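Local atomic coordinates of VP5 (Halorubrum pleomorphic virus 2, PDB entry 6QGI), a protein that probably serves as the envelope protein with which a haloarchaeal pleomorphic virus fuses its membrane with that of the host cell. Residues G12-G17 / Y434-L439; A319-S324 / D342-A347. One frame throughout, in Å; residues are numbered along the deposited sequence.

Contact 1: residues G12-G17 / Y434-L439; sequences GAVGVG and YETIQL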
ATOM      1  N   GLY A  12      -3.193  -4.687   4.784  1.00 26.53           N
ATOM      2  CA  GLY A  12      -2.625  -4.522   3.455  1.00 25.91           C
ATOM      3  C   GLY A  12      -1.181  -4.089   3.546  1.00 29.78           C
ATOM      4  O   GLY A  12      -0.804  -3.403   4.498  1.00 29.81           O
ATOM      5  N   ALA A  13      -0.352  -4.504   2.578  1.00 26.25           N
ATOM      6  CA  ALA A  13       1.050  -4.085   2.527  1.00 26.18           C
ATOM      7  C   ALA A  13       1.099  -2.589   2.178  1.00 30.57           C
ATOM      8  O   ALA A  13       0.170  -2.080   1.542  1.00 29.41           O
ATOM      9  CB  ALA A  13       1.811  -4.916   1.509  1.00 26.80           C
ATOM     10  N   VAL A  14       2.124  -1.867   2.647  1.00 27.70           N
ATOM     11  CA  VAL A  14       2.183  -0.429   2.383  1.00 27.06           C
ATOM     12  C   VAL A  14       3.471  -0.088   1.592  1.00 30.97           C
ATOM     13  O   VAL A  14       4.588  -0.421   2.015  1.00 30.56           O
ATOM     14  CB  VAL A  14       2.031   0.411   3.686  1.00 30.67           C
ATOM     15  CG1 VAL A  14       2.143   1.912   3.410  1.00 30.26           C
ATOM     16  CG2 VAL A  14       0.706   0.094   4.383  1.00 30.35           C
ATOM     17  N   GLY A  15       3.277   0.555   0.439  1.00 26.90           N
ATOM     18  CA  GLY A  15       4.331   1.053  -0.442  1.00 26.32           C
ATOM     19  C   GLY A  15       3.961   2.456  -0.876  1.00 28.92           C
ATOM     20  O   GLY A  15       3.028   2.626  -1.659  1.00 29.04           O
ATOM     21  N   VAL A  16       4.622   3.480  -0.317  1.00 24.08           N
ATOM     22  CA  VAL A  16       4.265   4.882  -0.607  1.00 23.50           C
ATOM     23  C   VAL A  16       5.440   5.676  -1.211  1.00 26.92           C
ATOM     24  O   VAL A  16       5.311   6.895  -1.407  1.00 26.69           O
ATOM     25  CB  VAL A  16       3.694   5.605   0.650  1.00 27.18           C
ATOM     26  CG1 VAL A  16       2.389   4.973   1.115  1.00 26.41           C
ATOM     27  CG2 VAL A  16       4.706   5.654   1.788  1.00 27.35           C
ATOM     28  N   GLY A  17       6.545   4.984  -1.507  1.00 22.59           N
ATOM     29  CA  GLY A  17       7.743   5.592  -2.071  1.00 22.72           C
ATOM     30  C   GLY A  17       7.520   6.276  -3.402  1.00 27.82           C
ATOM     31  O   GLY A  17       8.226   7.235  -3.730  1.00 28.01           O
ATOM     32  N   TYR A 434      10.630  -5.997  10.265  1.00 33.99           N
ATOM     33  CA  TYR A 434       9.887  -4.758  10.471  1.00 32.47           C
ATOM     34  C   TYR A 434       9.226  -4.344   9.166  1.00 34.30           C
ATOM     35  O   TYR A 434       9.886  -4.330   8.124  1.00 33.54           O
ATOM     36  CB  TYR A 434      10.800  -3.648  10.993  1.00 33.88           C
ATOM     37  CG  TYR A 434      11.116  -3.752  12.468  1.00 36.22           C
ATOM     38  CD1 TYR A 434      10.301  -3.151  13.421  1.00 38.39           C
ATOM     39  CD2 TYR A 434      12.239  -4.439  12.911  1.00 37.84           C
ATOM     40  CE1 TYR A 434      10.599  -3.225  14.781  1.00 40.48           C
ATOM     41  CE2 TYR A 434      12.541  -4.533  14.269  1.00 40.09           C
ATOM     42  CZ  TYR A 434      11.719  -3.923  15.204  1.00 48.65           C
ATOM     43  OH  TYR A 434      12.009  -4.014  16.549  1.00 52.68           O
ATOM     44  N   GLU A 435       7.912  -4.078   9.210  1.00 29.86           N
ATOM     45  CA  GLU A 435       7.113  -3.693   8.046  1.00 28.39           C
ATOM     46  C   GLU A 435       5.967  -2.785   8.460  1.00 30.82           C
ATOM     47  O   GLU A 435       5.541  -2.831   9.614  1.00 30.45           O
ATOM     48  CB  GLU A 435       6.536  -4.939   7.340  1.00 29.47           C
ATOM     49  CG  GLU A 435       7.554  -5.944   6.824  1.00 41.86           C
ATOM     50  CD  GLU A 435       7.000  -7.262   6.322  1.00 61.44           C
ATOM     51  OE1 GLU A 435       7.791  -8.227   6.210  1.00 51.41           O
ATOM     52  OE2 GLU A 435       5.782  -7.331   6.043  1.00 54.77           O
ATOM     53  N   THR A 436       5.448  -1.988   7.509  1.00 26.26           N
ATOM     54  CA  THR A 436       4.294  -1.115   7.718  1.00 25.34           C
ATOM     55  C   THR A 436       3.111  -1.717   6.977  1.00 28.32           C
ATOM     56  O   THR A 436       3.197  -1.996   5.778  1.00 27.69           O
ATOM     57  CB  THR A 436       4.584   0.323   7.281  1.00 31.93           C
ATOM     58  OG1 THR A 436       5.700   0.811   8.017  1.00 32.19           O
ATOM     59  CG2 THR A 436       3.390   1.254   7.490  1.00 28.62           C
ATOM     60  N   ILE A 437       2.016  -1.938   7.709  1.00 24.23           N
ATOM     61  CA  ILE A 437       0.778  -2.516   7.188  1.00 22.63           C
ATOM     62  C   ILE A 437      -0.365  -1.514   7.365  1.00 26.11           C
ATOM     63  O   ILE A 437      -0.316  -0.683   8.268  1.00 26.32           O
ATOM     64  CB  ILE A 437       0.456  -3.889   7.857  1.00 25.51           C
ATOM     65  CG1 ILE A 437       0.272  -3.765   9.392  1.00 26.12           C
ATOM     66  CG2 ILE A 437       1.530  -4.928   7.507  1.00 26.74           C
ATOM     67  CD1 ILE A 437      -0.473  -4.874  10.067  1.00 31.84           C
ATOM     68  N   GLN A 438      -1.383  -1.576   6.494  1.00 21.22           N
ATOM     69  CA  GLN A 438      -2.555  -0.716   6.634  1.00 20.19           C
ATOM     70  C   GLN A 438      -3.656  -1.558   7.257  1.00 23.88           C
ATOM     71  O   GLN A 438      -4.051  -2.561   6.667  1.00 22.77           O
ATOM     72  CB  GLN A 438      -2.989  -0.096   5.296  1.00 20.47           C
ATOM     73  CG  GLN A 438      -4.172   0.858   5.452  1.00 27.99           C
ATOM     74  CD  GLN A 438      -4.648   1.461   4.159  1.00 46.72           C
ATOM     75  OE1 GLN A 438      -3.878   2.042   3.406  1.00 42.95           O
ATOM     76  NE2 GLN A 438      -5.940   1.356   3.890  1.00 40.91           N
ATOM     77  N   LEU A 439      -4.137  -1.169   8.447  1.00 21.12           N
ATOM     78  CA  LEU A 439      -5.184  -1.902   9.156  1.00 21.08           C
ATOM     79  C   LEU A 439      -6.538  -1.642   8.519  1.00 24.49           C
ATOM     80  O   LEU A 439      -6.968  -0.493   8.439  1.00 23.89           O
ATOM     81  CB  LEU A 439      -5.199  -1.529  10.649  1.00 21.95           C
ATOM     82  CG  LEU A 439      -3.869  -1.696  11.392  1.00 27.09           C
ATOM     83  CD1 LEU A 439      -3.924  -1.080  12.765  1.00 28.12           C
ATOM     84  CD2 LEU A 439      -3.472  -3.161  11.507  1.00 28.59           C
TER
HETATM   85  O   HOH W   1       4.228  -3.816   3.812  1.00 41.91           O
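V14 lays its CB and CG2 over the backbone of strand 434-439, CG2 coming to 3.4 Å from Q438 N and CB to 3.4 Å from T436 O. The two segments form a two-pair antiparallel ladder, by which the N-terminal end of the chain adds a small strand to one of the last strands of the VP5 fold. Its hydrogen-bonded pair is G12 and Q438: Q438 N gives a nearly straight bond of 2.8 Å to G12 O, while G12 N returns a more bent one to Q438 O. Glycine at this place has no side chain to project beside that of Q438 on the same face. A13 faces I437 in the next, non-hydrogen-bonded pair, and there the chain begins to leave the strand. The following link, V14 N to T436 O, is accordingly weak, 3.3 Å and bent to 124°, and a water accepting from V14 N and donating to T436 O bridges the same two atoms.

The branched V14 is well placed at this departure. With CG1 anti to the backbone N (chi1 178°), CG2 lies beside that N and drops onto the strand, also meeting Q438 CB, while CB faces the methyl CG2 of T436. The T436 hydroxyl is engaged by T346 on the neighbouring strand, which leaves the methyl as the part that meets valine. I437, opposite A13, leads its side chain away toward L314, but its backbone still takes part: I437 CA makes a CA-H...O contact of 3.2 Å with G12 O.

Contact 2: residues A319-S324 / D342-A347; sequences ALTDAS and DVYFTA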
ATOM      1  N   ALA A 319       0.466   5.016  12.973  1.00 26.48           N
ATOM      2  CA  ALA A 319       0.517   6.150  12.070  1.00 26.04           C
ATOM      3  C   ALA A 319      -0.899   6.400  11.595  1.00 30.66           C
ATOM      4  O   ALA A 319      -1.606   5.447  11.245  1.00 30.46           O
ATOM      5  CB  ALA A 319       1.452   5.867  10.904  1.00 26.11           C
ATOM      6  N   LEU A 320      -1.351   7.650  11.675  1.00 27.22           N
ATOM      7  CA  LEU A 320      -2.696   8.007  11.246  1.00 26.82           C
ATOM      8  C   LEU A 320      -2.623   9.086  10.201  1.00 29.93           C
ATOM      9  O   LEU A 320      -1.916  10.071  10.416  1.00 29.97           O
ATOM     10  CB  LEU A 320      -3.539   8.500  12.439  1.00 27.88           C
ATOM     11  CG  LEU A 320      -3.950   7.512  13.542  1.00 33.41           C
ATOM     12  CD1 LEU A 320      -4.906   8.173  14.486  1.00 34.48           C
ATOM     13  CD2 LEU A 320      -4.691   6.322  12.995  1.00 34.14           C
ATOM     14  N   THR A 321      -3.345   8.915   9.073  1.00 25.02           N
ATOM     15  CA  THR A 321      -3.401   9.933   8.015  1.00 24.31           C
ATOM     16  C   THR A 321      -4.198  11.128   8.559  1.00 28.94           C
ATOM     17  O   THR A 321      -3.864  12.283   8.288  1.00 28.89           O
ATOM     18  CB  THR A 321      -4.014   9.380   6.724  1.00 32.89           C
ATOM     19  OG1 THR A 321      -5.365   9.024   6.979  1.00 34.81           O
ATOM     20  CG2 THR A 321      -3.249   8.195   6.157  1.00 30.88           C
ATOM     21  N   ASP A 322      -5.236  10.824   9.354  1.00 25.57           N
ATOM     22  CA  ASP A 322      -6.104  11.792  10.005  1.00 26.18           C
ATOM     23  C   ASP A 322      -6.121  11.513  11.512  1.00 31.29           C
ATOM     24  O   ASP A 322      -6.822  10.602  11.966  1.00 31.09           O
ATOM     25  CB  ASP A 322      -7.518  11.716   9.398  1.00 27.61           C
ATOM     26  CG  ASP A 322      -8.427  12.883   9.716  1.00 37.17           C
ATOM     27  OD1 ASP A 322      -8.066  13.701  10.592  1.00 38.38           O
ATOM     28  OD2 ASP A 322      -9.495  12.986   9.084  1.00 42.44           O
ATOM     29  N   ALA A 323      -5.344  12.299  12.286  1.00 28.13           N
ATOM     30  CA  ALA A 323      -5.230  12.149  13.741  1.00 29.07           C
ATOM     31  C   ALA A 323      -6.568  12.400  14.465  1.00 35.28           C
ATOM     32  O   ALA A 323      -6.647  12.210  15.680  1.00 35.39           O
ATOM     33  CB  ALA A 323      -4.153  13.073  14.275  1.00 30.30           C
ATOM     34  N   SER A 324      -7.619  12.809  13.704  1.00 33.62           N
ATOM     35  CA  SER A 324      -9.000  13.051  14.154  1.00 34.46           C
ATOM     36  C   SER A 324      -9.645  11.739  14.579  1.00 39.04           C
ATOM     37  O   SER A 324     -10.516  11.723  15.447  1.00 40.08           O
ATOM     38  CB  SER A 324      -9.811  13.704  13.043  1.00 37.73           C
ATOM     39  OG  SER A 324     -11.139  13.985  13.441  1.00 49.02           O
ATOM     40  N   ASP A 342      -6.791   6.775   6.968  1.00 29.68           N
ATOM     41  CA  ASP A 342      -6.218   5.436   6.931  1.00 29.17           C
ATOM     42  C   ASP A 342      -5.302   5.193   8.130  1.00 33.94           C
ATOM     43  O   ASP A 342      -4.609   6.107   8.585  1.00 33.86           O
ATOM     44  CB  ASP A 342      -5.467   5.198   5.615  1.00 30.15           C
ATOM     45  CG  ASP A 342      -6.355   5.150   4.382  1.00 39.20           C
ATOM     46  OD1 ASP A 342      -7.356   4.396   4.396  1.00 40.45           O
ATOM     47  OD2 ASP A 342      -6.042   5.853   3.398  1.00 42.24           O
ATOM     48  N   VAL A 343      -5.331   3.953   8.651  1.00 30.71           N
ATOM     49  CA  VAL A 343      -4.529   3.510   9.799  1.00 30.76           C
ATOM     50  C   VAL A 343      -3.340   2.696   9.321  1.00 30.65           C
ATOM     51  O   VAL A 343      -3.530   1.701   8.625  1.00 29.28           O
ATOM     52  CB  VAL A 343      -5.346   2.683  10.829  1.00 36.07           C
ATOM     53  CG1 VAL A 343      -4.497   2.322  12.048  1.00 36.75           C
ATOM     54  CG2 VAL A 343      -6.587   3.424  11.258  1.00 36.51           C
ATOM     55  N   TYR A 344      -2.127   3.092   9.738  1.00 25.30           N
ATOM     56  CA  TYR A 344      -0.901   2.364   9.432  1.00 24.20           C
ATOM     57  C   TYR A 344      -0.322   1.779  10.726  1.00 27.47           C
ATOM     58  O   TYR A 344      -0.600   2.290  11.816  1.00 27.59           O
ATOM     59  CB  TYR A 344       0.115   3.239   8.679  1.00 24.99           C
ATOM     60  CG  TYR A 344      -0.388   3.689   7.324  1.00 25.82           C
ATOM     61  CD1 TYR A 344      -0.340   2.839   6.224  1.00 27.15           C
ATOM     62  CD2 TYR A 344      -0.953   4.948   7.150  1.00 26.63           C
ATOM     63  CE1 TYR A 344      -0.840   3.230   4.985  1.00 27.33           C
ATOM     64  CE2 TYR A 344      -1.441   5.357   5.912  1.00 26.86           C
ATOM     65  CZ  TYR A 344      -1.385   4.492   4.832  1.00 33.88           C
ATOM     66  OH  TYR A 344      -1.854   4.885   3.604  1.00 34.24           O
ATOM     67  N   PHE A 345       0.405   0.657  10.610  1.00 23.06           N
ATOM     68  CA  PHE A 345       0.983  -0.031  11.760  1.00 23.44           C
ATOM     69  C   PHE A 345       2.352  -0.604  11.403  1.00 27.70           C
ATOM     70  O   PHE A 345       2.448  -1.518  10.581  1.00 26.10           O
ATOM     71  CB  PHE A 345       0.029  -1.130  12.269  1.00 25.21           C
ATOM     72  CG  PHE A 345       0.278  -1.619  13.679  1.00 27.58           C
ATOM     73  CD1 PHE A 345      -0.054  -0.829  14.776  1.00 31.08           C
ATOM     74  CD2 PHE A 345       0.781  -2.894  13.912  1.00 29.58           C
ATOM     75  CE1 PHE A 345       0.150  -1.291  16.079  1.00 33.05           C
ATOM     76  CE2 PHE A 345       0.982  -3.357  15.215  1.00 33.49           C
ATOM     77  CZ  PHE A 345       0.655  -2.557  16.290  1.00 32.43           C
ATOM     78  N   THR A 346       3.414  -0.019  11.993  1.00 25.75           N
ATOM     79  CA  THR A 346       4.799  -0.439  11.793  1.00 26.02           C
ATOM     80  C   THR A 346       5.129  -1.427  12.895  1.00 32.31           C
ATOM     81  O   THR A 346       5.123  -1.062  14.073  1.00 33.71           O
ATOM     82  CB  THR A 346       5.737   0.768  11.763  1.00 31.19           C
ATOM     83  OG1 THR A 346       5.228   1.722  10.828  1.00 28.89           O
ATOM     84  CG2 THR A 346       7.173   0.385  11.404  1.00 28.72           C
ATOM     85  N   ALA A 347       5.377  -2.687  12.517  1.00 28.90           N
ATOM     86  CA  ALA A 347       5.649  -3.760  13.466  1.00 29.75           C
ATOM     87  C   ALA A 347       6.644  -4.767  12.939  1.00 33.98           C
ATOM     88  O   ALA A 347       6.810  -4.914  11.729  1.00 32.13           O
ATOM     89  CB  ALA A 347       4.351  -4.477  13.800  1.00 30.30           C
TER
HETATM   90  O   HOH W   2      -6.250   8.267   9.932  1.00 22.14           O
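An antiparallel strand pair, closed at one end by a threonine side chain, joins the end of strand 312-320 to the start of strand 343-355. A319 and Y344 are its hydrogen-bonded pair. Y344 N donates to A319 O at 2.8 Å, almost straight, and A319 N answers Y344 O at 3.1 Å. Alanine's single methyl, CB, packs on Y344 CB at 3.7 Å, beside the bulky tyrosine side chain. On the other face, L320 and V343 stand side by side and point the same way, L320 CD2 touching V343 CG2 at 3.9 Å; two branched aliphatic residues fill this buried side well.

T321 then finishes the ladder. Its N donates to D342 O at 3.1 Å, and its OG1 stands in for a backbone acceptor, taking a bond of 2.7 Å from D342 N. A chi1 of 64° sets OG1 between the backbone N and carbonyl carbon and sends the methyl CG2 the other way, to the ring edge of Y344, 3.4 Å from CE2. Threonine thus serves both sides, polar and apolar. A water accepts from D322 N and probably donates to D342 O, where the chain turns; D322 OD1 forms an Asx turn with S324 N.

Strand 343-355 has strand 434-439 as another neighbour. L290 of helix 285-292 packs on Y344; the Y344 hydroxyl is hydrogen-bonded to N62 OD1 and D342 OD2 to N64 ND2. On the opposite face F318 of strand 312-320 touches V343.

How the contacts relate
Contacts 1 and 2 are the outer two of three seams across four neighbouring strands, running from 12-13 through 434-439 and 343-347 to 319-320, all antiparallel. Their centres lie 10 Å apart, and the middle seam joins them: I437 O and F345 N are 2.8 Å apart and E435 N and A347 O 2.9 Å, both probable hydrogen bonds. Q438 serves both sides, pairing with G12 and packing its CG 3.3 Å from V343 O, while Y344 touches V14 and Q438. In sequence contact 2 is nested within the long loop that contact 1 closes, so segments 417 positions apart at their closest ends meet beside a much more local pairing.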